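Local structure of ethanolamine kinase Pv091845 (Plasmodium vivax, 2QG7) at residues I364-N369 and I419-W424; E370-G373 and D377-L380; L426-H431 and F436-Y441. The protein probably phosphorylates ethanolamine, the first of three steps towards phosphatidylethanolamine. All coordinates share one frame; numbering follows the deposited sequence.

How the contacts relate
The three contacts illustrate how chemistry follows place in a helical lobe. Contact 1, closest to the centre of the chain, is deeply buried yet tiny: within its two segments, one weak hydrogen bond between helices 360-369 and 413-430. Contact 3 takes up the same helix 413-430 at its far end and is apolar, built from a ring face, a glycine and methyl groups, with Ile439 also touching the second subunit. Contact 2 closes the loop that follows helix 360-369, mixing a backbone bond with alanine-tryptophan packing, and includes partly exposed residues. The sites touch: Trp378 CZ3 lies 3.6 Å from Asn369 O, and Trp424 CH2 lies 3.8 Å from Phe438 CE2.

Contact 1: residues I364-N369 and I419-W424; sequences IANHFN and INWGLW
A single buried polar bridge between two helices, Asn366 to Trp421, makes up this contact in the helical lobe of the kinase. It spans segments whose nearest CA atoms, those of Asn366 and Trp421, are still 9.4 Å apart, so the two side chains must reach for each other across a wide gap, and only 71 Å² is buried between the segments. The indole NE1 of Trp421 gives a hydrogen bond to OD1 of Asn366 at 3.0 Å. The bond is weak because it is bent, with an angle of 121° at the hydrogen, and the oxygen also comes within 3.2 Å of Trp421 CD1. OD1 therefore meets the NE1-CD1 side of the indole at its edge, near the ring plane. Amide and ring planes are only 23° apart, although the two side chains as a whole run at about a right angle to each other. Asn366 extends with CG anti to its own N (chi1 -177°), which carries the amide out from helix 360-369. The same OD1 is held more firmly by Ser417 OG, one turn before Trp421 on the partner helix, so two groups of helix 413-430 grip one buried oxygen and help to fix the rotation of the amide. Within segment 419-424 the indole is further placed by Trp424: CZ3 of Trp421 stands 3.4 Å above the centre of that ring. Beyond the pair, Asn369 ND2 bonds to Tyr414 O, a second polar link between the helices. Helix 384-395 packs on Ile364 and Phe368 of helix 360-369, helix 236-251 receives Asn420 and Leu423 of helix 413-430, and the Trp421 ring meets Tyr354, just before strand 356-359, edge-to-face.

Contact 2: residues E370-G373 and D377-L380; sequences EYAG and DWDL
The loop joining helices 360-369 and 384-395 in the helical lobe of the kinase fold doubles back on itself, so that the 3-10 turn 378-380 packs against the residues just after the first helix. The turn is of the tight kind expected of a 3-10 segment, with Leu380 N bonded to Asp377 O. Where the two arms come closest, Asp377 N donates to Ala372 O at 3.3 Å. The N-H points reasonably straight at the oxygen (151°), but the donor is tilted 31° from the carbonyl plane. A CA-H...O contact from Ala372 CA to Asp377 O adds to it. The Ala372 methyl is wedged between the arms, with Trp378 CE3 at 3.4 Å; it approaches the indole obliquely and touches the benzene half of the ring. This indole leaves the loop and meets His418 and Phe454 edge-to-face, tying the turn to neighbouring helices. Leu380 contributes CB, which rests 3.6 Å from Tyr371 O. The charged end of Asp377 turns to Arg190, which forms a salt bridge with OD2 and also a weak hydrogen bond to Ala372 O, so one arginine reaches both arms. The phenol of Tyr371 is held by Gln199 NE2. With CG anti to the carbonyl carbon (chi1 -86°), the Tyr371 ring leads away from the turn while its CB and near edge stay beside Leu380 O. That oxygen accepts a hydrogen bond from Lys194 NZ; it lies in the plane of the Tyr371 ring, 3.5 Å from CD2.

Contact 3: residues L426-H431 and F436-Y441; sequences LLQGMH and FDFINY
The Phe438 ring is sandwiched, with Gln428 CB over one face and CD1 of Phe436 over the other, both offset toward the rim. In the helical lobe of this kinase-like fold, the C-terminal end of helix 413-430 packs against the start of helix 438-448, the next helix along the chain. The first face is a CH-pi contact: Gln428 CB stands 3.7 Å from the ring centroid, 17° off the normal, and its nearest ring atom is Phe438 CD2. The Gln428 amide plane is turned 72° from the ring plane, so the aliphatic base of the residue, rather than a stacked amide, does the touching. On the second face Phe436 turns its edge to Phe438, with CG of Phe438 in the plane of the Phe436 ring. The backbones themselves come very near, with CA atoms of Gly429 and Phe438 4.9 Å apart. At Gly429 no side chain stands between the backbones, and Ile439 CD1 rests 3.7 Å from Gly429 CA. Asp437 sits at the N-cap of the second helix, and Tyr441 N bonds back to Asp437 O in its first turn. The Phe438 carbonyl is taken by Ser425 OG, a polar tie from helix 413-430 beside this apolar packing. Ile263 of helix 262-265 touches both Met430 and Ile439, while Thr447 of the second subunit packs on Ile439. Bent at chi2 (-58°) and again at chi3, the Met430 chain folds back so that its CE lies 3.7 Å from Ile439 CD1.

Contact 1: residues I364-N369 and I419-W424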
loop_
_atom_site.group_PDB
_atom_site.type_symbol
_atom_site.label_atom_id
_atom_site.label_comp_id
_atom_site.label_asym_id
_atom_site.label_seq_id
_atom_site.Cartn_x
_atom_site.Cartn_y
_atom_site.Cartn_z
ATOM N N ILE D 364 5.534 -3.177 -23.260
ATOM C CA ILE D 364 6.038 -4.412 -22.702
ATOM C C ILE D 364 6.393 -4.278 -21.203
ATOM O O ILE D 364 6.025 -5.143 -20.404
ATOM C CB ILE D 364 7.276 -4.956 -23.518
ATOM C CG1 ILE D 364 6.910 -5.045 -25.016
ATOM C CG2 ILE D 364 7.797 -6.329 -22.942
ATOM C CD1 ILE D 364 8.118 -5.244 -25.966
ATOM N N ALA D 365 7.101 -3.214 -20.840
ATOM C CA ALA D 365 7.471 -2.941 -19.454
ATOM C C ALA D 365 6.245 -2.605 -18.584
ATOM O O ALA D 365 6.183 -3.003 -17.417
ATOM C CB ALA D 365 8.527 -1.823 -19.386
ATOM N N ASN D 366 5.285 -1.865 -19.148
ATOM C CA ASN D 366 4.013 -1.613 -18.500
ATOM C C ASN D 366 3.274 -2.919 -18.247
ATOM O O ASN D 366 2.743 -3.102 -17.167
ATOM C CB ASN D 366 3.195 -0.638 -19.310
ATOM C CG ASN D 366 1.856 -0.266 -18.646
ATOM O OD1 ASN D 366 1.830 0.436 -17.619
ATOM N ND2 ASN D 366 0.753 -0.735 -19.226
ATOM N N HIS D 367 3.314 -3.862 -19.179
ATOM C CA HIS D 367 2.702 -5.146 -19.012
ATOM C C HIS D 367 3.402 -5.959 -17.927
ATOM O O HIS D 367 2.776 -6.694 -17.160
ATOM C CB HIS D 367 2.705 -5.919 -20.342
ATOM C CG HIS D 367 2.144 -7.309 -20.224
ATOM N ND1 HIS D 367 0.859 -7.557 -19.796
ATOM C CD2 HIS D 367 2.701 -8.522 -20.449
ATOM C CE1 HIS D 367 0.641 -8.859 -19.765
ATOM N NE2 HIS D 367 1.744 -9.472 -20.148
ATOM N N PHE D 368 4.712 -5.833 -17.868
ATOM C CA PHE D 368 5.498 -6.531 -16.875
ATOM C C PHE D 368 5.284 -5.973 -15.454
ATOM O O PHE D 368 5.321 -6.725 -14.481
ATOM C CB PHE D 368 6.964 -6.448 -17.250
ATOM C CG PHE D 368 7.344 -7.367 -18.398
ATOM C CD1 PHE D 368 6.524 -8.460 -18.743
ATOM C CD2 PHE D 368 8.526 -7.178 -19.100
ATOM C CE1 PHE D 368 6.884 -9.307 -19.798
ATOM C CE2 PHE D 368 8.911 -8.048 -20.129
ATOM C CZ PHE D 368 8.093 -9.099 -20.476
ATOM N N ASN D 369 5.039 -4.670 -15.348
ATOM C CA ASN D 369 4.606 -4.118 -14.078
ATOM C C ASN D 369 3.287 -4.700 -13.573
ATOM O O ASN D 369 3.052 -4.705 -12.384
ATOM C CB ASN D 369 4.548 -2.586 -14.086
ATOM C CG ASN D 369 5.879 -1.958 -13.795
ATOM O OD1 ASN D 369 6.682 -2.506 -13.044
ATOM N ND2 ASN D 369 6.114 -0.779 -14.360
ATOM N N ILE D 419 5.469 6.256 -13.235
ATOM C CA ILE D 419 5.146 7.654 -13.221
ATOM C C ILE D 419 3.839 7.941 -13.931
ATOM O O ILE D 419 2.996 8.693 -13.432
ATOM C CB ILE D 419 6.318 8.500 -13.789
ATOM C CG1 ILE D 419 7.539 8.335 -12.867
ATOM C CG2 ILE D 419 5.905 9.958 -13.932
ATOM C CD1 ILE D 419 8.896 8.893 -13.407
ATOM N N ASN D 420 3.664 7.342 -15.099
ATOM C CA ASN D 420 2.430 7.478 -15.866
ATOM C C ASN D 420 1.190 7.104 -15.051
ATOM O O ASN D 420 0.222 7.861 -15.003
ATOM C CB ASN D 420 2.502 6.634 -17.168
ATOM C CG ASN D 420 1.288 6.839 -18.065
ATOM O OD1 ASN D 420 1.145 7.870 -18.715
ATOM N ND2 ASN D 420 0.392 5.866 -18.072
ATOM N N TRP D 421 1.194 5.929 -14.448
ATOM C CA TRP D 421 0.022 5.472 -13.737
ATOM C C TRP D 421 -0.115 6.046 -12.336
ATOM O O TRP D 421 -1.220 6.073 -11.812
ATOM C CB TRP D 421 -0.066 3.947 -13.722
ATOM C CG TRP D 421 -0.437 3.421 -15.096
ATOM C CD1 TRP D 421 0.385 2.776 -15.967
ATOM C CD2 TRP D 421 -1.695 3.579 -15.777
ATOM N NE1 TRP D 421 -0.294 2.488 -17.121
ATOM C CE2 TRP D 421 -1.561 2.978 -17.041
ATOM C CE3 TRP D 421 -2.927 4.168 -15.435
ATOM C CZ2 TRP D 421 -2.606 2.930 -17.970
ATOM C CZ3 TRP D 421 -3.976 4.125 -16.367
ATOM C CH2 TRP D 421 -3.808 3.519 -17.619
ATOM N N GLY D 422 1.011 6.486 -11.740
ATOM C CA GLY D 422 0.975 7.319 -10.549
ATOM C C GLY D 422 0.211 8.622 -10.720
ATOM O O GLY D 422 -0.565 8.975 -9.864
ATOM N N LEU D 423 0.467 9.350 -11.810
ATOM C CA LEU D 423 -0.105 10.657 -12.013
ATOM C C LEU D 423 -1.522 10.529 -12.497
ATOM O O LEU D 423 -2.364 11.342 -12.142
ATOM C CB LEU D 423 0.696 11.453 -13.025
ATOM C CG LEU D 423 2.162 11.798 -12.798
ATOM C CD1 LEU D 423 2.743 12.449 -14.055
ATOM C CD2 LEU D 423 2.386 12.632 -11.516
ATOM N N TRP D 424 -1.795 9.522 -13.320
ATOM C CA TRP D 424 -3.154 9.228 -13.735
ATOM C C TRP D 424 -4.048 8.956 -12.530
ATOM O O TRP D 424 -5.145 9.496 -12.413
ATOM C CB TRP D 424 -3.157 7.995 -14.664
ATOM C CG TRP D 424 -4.510 7.552 -15.074
ATOM C CD1 TRP D 424 -5.256 8.044 -16.115
ATOM C CD2 TRP D 424 -5.312 6.543 -14.437
ATOM N NE1 TRP D 424 -6.462 7.371 -16.185
ATOM C CE2 TRP D 424 -6.534 6.464 -15.156
ATOM C CE3 TRP D 424 -5.123 5.704 -13.322
ATOM C CZ2 TRP D 424 -7.562 5.586 -14.794
ATOM C CZ3 TRP D 424 -6.119 4.851 -12.959
ATOM C CH2 TRP D 424 -7.340 4.766 -13.727
#

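Contact 2: residues E370-G373 and D377-L380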
loop_
_atom_site.group_PDB
_atom_site.type_symbol
_atom_site.label_atom_id
_atom_site.label_comp_id
_atom_site.label_asym_id
_atom_site.label_seq_id
_atom_site.Cartn_x
_atom_site.Cartn_y
_atom_site.Cartn_z
ATOM N N GLU D 370 2.440 -5.162 -14.478
ATOM C CA GLU D 370 1.097 -5.581 -14.133
ATOM C C GLU D 370 1.061 -7.006 -13.634
ATOM O O GLU D 370 0.025 -7.553 -13.387
ATOM C CB GLU D 370 0.153 -5.367 -15.338
ATOM C CG GLU D 370 -0.103 -3.878 -15.770
ATOM C CD GLU D 370 -0.804 -3.024 -14.665
ATOM O OE1 GLU D 370 -0.688 -1.756 -14.683
ATOM O OE2 GLU D 370 -1.522 -3.594 -13.782
ATOM N N TYR D 371 2.206 -7.626 -13.506
ATOM C CA TYR D 371 2.348 -8.950 -12.953
ATOM C C TYR D 371 2.104 -8.823 -11.445
ATOM O O TYR D 371 1.651 -9.795 -10.779
ATOM C CB TYR D 371 3.790 -9.439 -13.192
ATOM C CG TYR D 371 4.070 -10.109 -14.544
ATOM C CD1 TYR D 371 3.506 -9.621 -15.743
ATOM C CD2 TYR D 371 4.942 -11.200 -14.627
ATOM C CE1 TYR D 371 3.779 -10.230 -16.962
ATOM C CE2 TYR D 371 5.232 -11.814 -15.848
ATOM C CZ TYR D 371 4.648 -11.324 -17.008
ATOM O OH TYR D 371 4.909 -11.951 -18.223
ATOM N N ALA D 372 2.466 -7.645 -10.922
ATOM C CA ALA D 372 2.235 -7.240 -9.523
ATOM C C ALA D 372 0.755 -7.057 -9.184
ATOM O O ALA D 372 0.381 -7.160 -8.016
ATOM C CB ALA D 372 2.994 -5.958 -9.218
ATOM N N GLY D 373 -0.069 -6.763 -10.202
ATOM C CA GLY D 373 -1.488 -6.502 -10.000
ATOM C C GLY D 373 -1.716 -5.138 -9.363
ATOM O O GLY D 373 -0.781 -4.335 -9.210
ATOM N N ASP D 377 2.437 -6.073 -5.701
ATOM C CA ASP D 377 3.428 -7.013 -5.192
ATOM C C ASP D 377 4.624 -7.097 -6.142
ATOM O O ASP D 377 4.641 -7.942 -7.004
ATOM C CB ASP D 377 2.795 -8.371 -4.990
ATOM C CG ASP D 377 1.687 -8.341 -3.942
ATOM O OD1 ASP D 377 1.963 -7.847 -2.814
ATOM O OD2 ASP D 377 0.548 -8.806 -4.219
ATOM N N TRP D 378 5.604 -6.206 -5.982
ATOM C CA TRP D 378 6.641 -5.966 -6.990
ATOM C C TRP D 378 7.592 -7.123 -7.232
ATOM O O TRP D 378 8.282 -7.167 -8.251
ATOM C CB TRP D 378 7.435 -4.720 -6.676
ATOM C CG TRP D 378 6.637 -3.461 -6.668
ATOM C CD1 TRP D 378 6.649 -2.501 -5.701
ATOM C CD2 TRP D 378 5.721 -2.994 -7.683
ATOM N NE1 TRP D 378 5.806 -1.459 -6.046
ATOM C CE2 TRP D 378 5.213 -1.746 -7.245
ATOM C CE3 TRP D 378 5.279 -3.510 -8.910
ATOM C CZ2 TRP D 378 4.292 -1.014 -7.986
ATOM C CZ3 TRP D 378 4.371 -2.791 -9.626
ATOM C CH2 TRP D 378 3.878 -1.556 -9.167
ATOM N N ASP D 379 7.607 -8.071 -6.307
ATOM C CA ASP D 379 8.430 -9.272 -6.443
ATOM C C ASP D 379 7.862 -10.265 -7.489
ATOM O O ASP D 379 8.510 -11.255 -7.855
ATOM C CB ASP D 379 8.605 -9.945 -5.068
ATOM C CG ASP D 379 7.258 -10.251 -4.375
ATOM O OD1 ASP D 379 6.341 -9.356 -4.318
ATOM O OD2 ASP D 379 7.123 -11.389 -3.855
ATOM N N LEU D 380 6.648 -9.994 -7.962
ATOM C CA LEU D 380 6.017 -10.806 -8.977
ATOM C C LEU D 380 6.384 -10.341 -10.395
ATOM O O LEU D 380 6.090 -11.018 -11.354
ATOM C CB LEU D 380 4.495 -10.815 -8.769
ATOM C CG LEU D 380 3.939 -11.443 -7.470
ATOM C CD1 LEU D 380 2.455 -11.272 -7.366
ATOM C CD2 LEU D 380 4.255 -12.922 -7.422
#

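Contact 3: residues L426-H431 and F436-Y441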
loop_
_atom_site.group_PDB
_atom_site.type_symbol
_atom_site.label_atom_id
_atom_site.label_comp_id
_atom_site.label_asym_id
_atom_site.label_seq_id
_atom_site.Cartn_x
_atom_site.Cartn_y
_atom_site.Cartn_z
ATOM N N LEU D 426 -3.602 9.677 -9.305
ATOM C CA LEU D 426 -3.771 10.855 -8.478
ATOM C C LEU D 426 -4.814 11.815 -9.069
ATOM O O LEU D 426 -5.630 12.380 -8.313
ATOM C CB LEU D 426 -2.431 11.567 -8.250
ATOM C CG LEU D 426 -1.477 10.909 -7.257
ATOM C CD1 LEU D 426 -0.140 11.688 -7.184
ATOM C CD2 LEU D 426 -2.084 10.756 -5.832
ATOM N N LEU D 427 -4.776 12.025 -10.394
ATOM C CA LEU D 427 -5.744 12.883 -11.095
ATOM C C LEU D 427 -7.155 12.392 -10.970
ATOM O O LEU D 427 -8.073 13.169 -10.874
ATOM C CB LEU D 427 -5.431 12.952 -12.586
ATOM C CG LEU D 427 -4.745 14.173 -13.191
ATOM C CD1 LEU D 427 -4.527 13.879 -14.710
ATOM C CD2 LEU D 427 -5.602 15.416 -12.998
ATOM N N GLN D 428 -7.318 11.085 -11.007
ATOM C CA GLN D 428 -8.595 10.441 -10.785
ATOM C C GLN D 428 -9.094 10.589 -9.352
ATOM O O GLN D 428 -10.309 10.681 -9.122
ATOM C CB GLN D 428 -8.490 8.958 -11.169
ATOM C CG GLN D 428 -8.106 8.753 -12.604
ATOM C CD GLN D 428 -9.259 8.939 -13.561
ATOM O OE1 GLN D 428 -9.879 7.964 -13.979
ATOM N NE2 GLN D 428 -9.560 10.184 -13.924
ATOM N N GLY D 429 -8.156 10.559 -8.397
ATOM C CA GLY D 429 -8.462 10.767 -7.006
ATOM C C GLY D 429 -8.914 12.180 -6.644
ATOM O O GLY D 429 -9.494 12.378 -5.578
ATOM N N MET D 430 -8.641 13.162 -7.502
ATOM C CA MET D 430 -9.134 14.533 -7.302
ATOM C C MET D 430 -10.632 14.652 -7.586
ATOM O O MET D 430 -11.338 15.438 -6.930
ATOM C CB MET D 430 -8.381 15.553 -8.171
ATOM C CG MET D 430 -6.881 15.613 -7.950
ATOM S SD MET D 430 -6.262 15.998 -6.276
ATOM C CE MET D 430 -6.019 14.382 -5.536
ATOM N N HIS D 431 -11.093 13.877 -8.578
ATOM C CA HIS D 431 -12.490 13.932 -9.034
ATOM C C HIS D 431 -13.049 12.533 -8.907
ATOM O O HIS D 431 -13.366 11.871 -9.914
ATOM C CB HIS D 431 -12.576 14.440 -10.490
ATOM C CG HIS D 431 -11.794 15.700 -10.735
ATOM N ND1 HIS D 431 -12.244 16.948 -10.342
ATOM C CD2 HIS D 431 -10.581 15.902 -11.316
ATOM C CE1 HIS D 431 -11.346 17.863 -10.682
ATOM N NE2 HIS D 431 -10.328 17.256 -11.274
ATOM N N PHE D 436 -12.579 3.024 -6.016
ATOM C CA PHE D 436 -11.201 2.572 -6.124
ATOM C C PHE D 436 -10.321 3.544 -5.308
ATOM O O PHE D 436 -10.538 4.765 -5.317
ATOM C CB PHE D 436 -10.763 2.467 -7.612
ATOM C CG PHE D 436 -9.362 1.927 -7.806
ATOM C CD1 PHE D 436 -8.293 2.797 -8.027
ATOM C CD2 PHE D 436 -9.111 0.548 -7.743
ATOM C CE1 PHE D 436 -7.012 2.329 -8.165
ATOM C CE2 PHE D 436 -7.815 0.056 -7.899
ATOM C CZ PHE D 436 -6.759 0.966 -8.112
ATOM N N ASP D 437 -9.347 2.991 -4.588
ATOM C CA ASP D 437 -8.433 3.809 -3.811
ATOM C C ASP D 437 -7.332 4.419 -4.702
ATOM O O ASP D 437 -6.168 4.051 -4.612
ATOM C CB ASP D 437 -7.868 2.974 -2.667
ATOM C CG ASP D 437 -7.277 3.819 -1.547
ATOM O OD1 ASP D 437 -6.894 3.170 -0.514
ATOM O OD2 ASP D 437 -7.163 5.081 -1.701
ATOM N N PHE D 438 -7.745 5.385 -5.528
ATOM C CA PHE D 438 -6.874 6.133 -6.411
ATOM C C PHE D 438 -5.648 6.801 -5.782
ATOM O O PHE D 438 -4.565 6.750 -6.367
ATOM C CB PHE D 438 -7.683 7.175 -7.166
ATOM C CG PHE D 438 -8.617 6.596 -8.198
ATOM C CD1 PHE D 438 -10.001 6.679 -8.039
ATOM C CD2 PHE D 438 -8.120 5.976 -9.351
ATOM C CE1 PHE D 438 -10.892 6.142 -9.014
ATOM C CE2 PHE D 438 -8.989 5.431 -10.323
ATOM C CZ PHE D 438 -10.387 5.517 -10.149
ATOM N N ILE D 439 -5.807 7.454 -4.630
ATOM C CA ILE D 439 -4.703 8.194 -3.984
ATOM C C ILE D 439 -3.570 7.275 -3.527
ATOM O O ILE D 439 -2.406 7.551 -3.784
ATOM C CB ILE D 439 -5.201 8.994 -2.751
ATOM C CG1 ILE D 439 -6.363 9.933 -3.135
ATOM C CG2 ILE D 439 -4.024 9.688 -2.023
ATOM C CD1 ILE D 439 -6.048 10.970 -4.205
ATOM N N ASN D 440 -3.930 6.210 -2.817
ATOM C CA ASN D 440 -3.003 5.266 -2.313
ATOM C C ASN D 440 -2.347 4.469 -3.446
ATOM O O ASN D 440 -1.140 4.154 -3.378
ATOM C CB ASN D 440 -3.718 4.296 -1.349
ATOM C CG ASN D 440 -3.741 4.810 0.099
ATOM O OD1 ASN D 440 -4.806 4.943 0.717
ATOM N ND2 ASN D 440 -2.562 5.101 0.634
ATOM N N TYR D 441 -3.152 4.115 -4.456
ATOM C CA TYR D 441 -2.626 3.396 -5.593
ATOM C C TYR D 441 -1.673 4.290 -6.354
ATOM O O TYR D 441 -0.634 3.809 -6.766
ATOM C CB TYR D 441 -3.731 2.867 -6.530
ATOM C CG TYR D 441 -3.186 2.164 -7.750
ATOM C CD1 TYR D 441 -2.686 0.866 -7.660
ATOM C CD2 TYR D 441 -3.157 2.803 -9.000
ATOM C CE1 TYR D 441 -2.188 0.223 -8.767
ATOM C CE2 TYR D 441 -2.645 2.155 -10.114
ATOM C CZ TYR D 441 -2.179 0.862 -9.996
ATOM O OH TYR D 441 -1.663 0.199 -11.112
#